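PDB 6UOF: transcriptional regulator containing CBS domains from Streptococcus pneumoniae, which probably regulates transcription in response to a small ligand, perhaps an adenine nucleotide, sensed by the tandem CBS domains that make up this fragment. Local coordinates for residues S71-L76 with M97-R102. Sequence-based numbering, arbitrary orientation.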
loop_
_atom_site.group_PDB
_atom_site.type_symbol
_atom_site.label_atom_id
_atom_site.label_comp_id
_atom_site.label_asym_id
_atom_site.label_seq_id
_atom_site.Cartn_x
_atom_site.Cartn_y
_atom_site.Cartn_z
ATOM N N SER A 71 6.857 -3.772 7.091
ATOM C CA SER A 71 7.224 -2.484 7.651
ATOM C C SER A 71 6.014 -1.830 8.322
ATOM O O SER A 71 4.865 -2.283 8.090
ATOM C CB SER A 71 7.724 -1.541 6.577
ATOM O OG SER A 71 8.896 -2.024 5.950
ATOM N N ARG A 72 6.271 -0.770 9.090
ATOM C CA ARG A 72 5.189 0.036 9.703
ATOM C C ARG A 72 4.508 0.891 8.630
ATOM O O ARG A 72 5.192 1.388 7.703
ATOM C CB ARG A 72 5.744 0.976 10.776
ATOM C CG ARG A 72 6.451 0.315 11.957
ATOM C CD ARG A 72 5.598 -0.665 12.738
ATOM N NE ARG A 72 5.471 -1.942 12.059
ATOM C CZ ARG A 72 4.554 -2.866 12.325
ATOM N NH1 ARG A 72 4.528 -3.983 11.618
ATOM N NH2 ARG A 72 3.648 -2.655 13.259
ATOM N N SER A 73 3.199 1.051 8.775
ATOM C CA SER A 73 2.413 1.951 7.900
ATOM C C SER A 73 1.942 3.128 8.760
ATOM O O SER A 73 1.055 2.922 9.615
ATOM C CB SER A 73 1.261 1.221 7.289
ATOM O OG SER A 73 0.592 2.051 6.350
ATOM N N LEU A 74 2.542 4.309 8.573
ATOM C CA LEU A 74 2.191 5.528 9.360
ATOM C C LEU A 74 1.445 6.535 8.473
ATOM O O LEU A 74 0.599 7.292 9.004
ATOM C CB LEU A 74 3.478 6.158 9.898
ATOM C CG LEU A 74 3.292 7.476 10.646
ATOM C CD1 LEU A 74 2.508 7.261 11.933
ATOM C CD2 LEU A 74 4.636 8.122 10.948
ATOM N N PHE A 75 1.805 6.590 7.189
ATOM C CA PHE A 75 1.132 7.500 6.236
ATOM C C PHE A 75 -0.034 6.758 5.595
ATOM O O PHE A 75 0.185 5.788 4.868
ATOM C CB PHE A 75 2.139 8.054 5.227
ATOM C CG PHE A 75 1.593 9.079 4.266
ATOM C CD1 PHE A 75 0.573 9.945 4.633
ATOM C CD2 PHE A 75 2.194 9.258 3.033
ATOM C CE1 PHE A 75 0.099 10.899 3.747
ATOM C CE2 PHE A 75 1.729 10.224 2.154
ATOM C CZ PHE A 75 0.692 11.045 2.522
ATOM N N LEU A 76 -1.234 7.210 5.937
ATOM C CA LEU A 76 -2.507 6.663 5.416
ATOM C C LEU A 76 -3.362 7.840 4.969
ATOM O O LEU A 76 -3.281 8.909 5.602
ATOM C CB LEU A 76 -3.224 5.883 6.518
ATOM C CG LEU A 76 -2.467 4.685 7.076
ATOM C CD1 LEU A 76 -3.124 4.157 8.349
ATOM C CD2 LEU A 76 -2.331 3.584 6.041
HETATM N N MSE A 97 4.006 4.664 -2.823
HETATM C CA MSE A 97 2.612 4.125 -2.682
HETATM C C MSE A 97 2.121 4.530 -1.297
HETATM O O MSE A 97 2.924 4.569 -0.381
HETATM C CB MSE A 97 2.666 2.599 -2.807
HETATM C CG MSE A 97 1.369 1.828 -2.634
HETATM SE SE MSE A 97 0.944 1.439 -0.770
HETATM C CE MSE A 97 2.261 0.212 -0.040
ATOM N N VAL A 98 0.850 4.902 -1.184
ATOM C CA VAL A 98 0.237 5.209 0.099
ATOM C C VAL A 98 -1.094 4.471 0.184
ATOM O O VAL A 98 -1.921 4.558 -0.735
ATOM C CB VAL A 98 0.026 6.716 0.310
ATOM C CG1 VAL A 98 -0.516 7.010 1.705
ATOM C CG2 VAL A 98 1.303 7.500 0.057
ATOM N N PRO A 99 -1.349 3.708 1.270
ATOM C CA PRO A 99 -2.646 3.057 1.413
ATOM C C PRO A 99 -3.792 4.046 1.652
ATOM O O PRO A 99 -3.622 5.058 2.316
ATOM C CB PRO A 99 -2.473 2.162 2.642
ATOM C CG PRO A 99 -0.977 2.026 2.812
ATOM C CD PRO A 99 -0.434 3.372 2.379
ATOM N N VAL A 100 -4.952 3.704 1.082
ATOM C CA VAL A 100 -6.200 4.493 1.245
ATOM C C VAL A 100 -7.108 3.686 2.168
ATOM O O VAL A 100 -7.346 2.512 1.856
ATOM C CB VAL A 100 -6.868 4.764 -0.116
ATOM C CG1 VAL A 100 -8.133 5.591 0.036
ATOM C CG2 VAL A 100 -5.899 5.433 -1.087
ATOM N N VAL A 101 -7.618 4.325 3.219
ATOM C CA VAL A 101 -8.432 3.593 4.227
ATOM C C VAL A 101 -9.715 4.352 4.546
ATOM O O VAL A 101 -9.794 5.574 4.368
ATOM C CB VAL A 101 -7.627 3.364 5.525
ATOM C CG1 VAL A 101 -6.413 2.489 5.283
ATOM C CG2 VAL A 101 -7.254 4.660 6.223
ATOM N N ARG A 102 -10.679 3.587 5.041
ATOM C CA ARG A 102 -11.898 4.170 5.644
ATOM C C ARG A 102 -11.536 4.747 7.021
ATOM O O ARG A 102 -10.420 4.509 7.515
ATOM C CB ARG A 102 -12.957 3.080 5.821
ATOM C CG ARG A 102 -13.376 2.385 4.537
ATOM C CD ARG A 102 -14.566 1.473 4.827
ATOM N NE ARG A 102 -15.031 0.764 3.648
ATOM C CZ ARG A 102 -14.527 -0.375 3.178
ATOM N NH1 ARG A 102 -13.508 -0.966 3.778
ATOM N NH2 ARG A 102 -15.054 -0.920 2.090
#
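Val-98, on strand 97-101, meets Phe-75 with both of its methyl groups, and the pair illustrates how a CBS domain seats an irregular segment against its sheet. CG1 of Val-98 stands over one face of the Phe-75 ring, 3.9 Å from the ring centroid and 15° off its normal, a CH-pi contact. CG2 reaches past the ring's edge, 3.5 Å from CE2 of Phe-75. Because CG of Phe-75 is anti to the backbone N (chi1 -175°), the ring swings in under the valine, while Phe-95 packs against it edge-to-face and Met-90 of helix 83-93 touches the same valine.

One residue on, Pro-99 offers its ring to three neighbours. Its CB lies 3.7 Å from CD2 of Leu-76, and its CG is 3.9 Å from OG of Ser-73, a van der Waals approach. Pro-99 CD also rests 3.5 Å from the carbonyl oxygen of Phe-75. Val-51 of strand 48-52 touches both Ser-73 and Pro-99, so the contact also borders the other CBS domain. Pro-99 has no N-H to give, so its carbonyl oxygen is what bonds the backbone of Val-77, just past Leu-76, and ties the incoming chain to the strand. The alternation of the strand brings Val-101 back to the loop to close the row, its CG2 4.2 Å from CB of Leu-76.

The side-chain chemistry here is thus almost wholly apolar: backbone pairing is taken up at Val-77, while methyls, a proline ring and an aromatic face fix the approach by shape and dispersion.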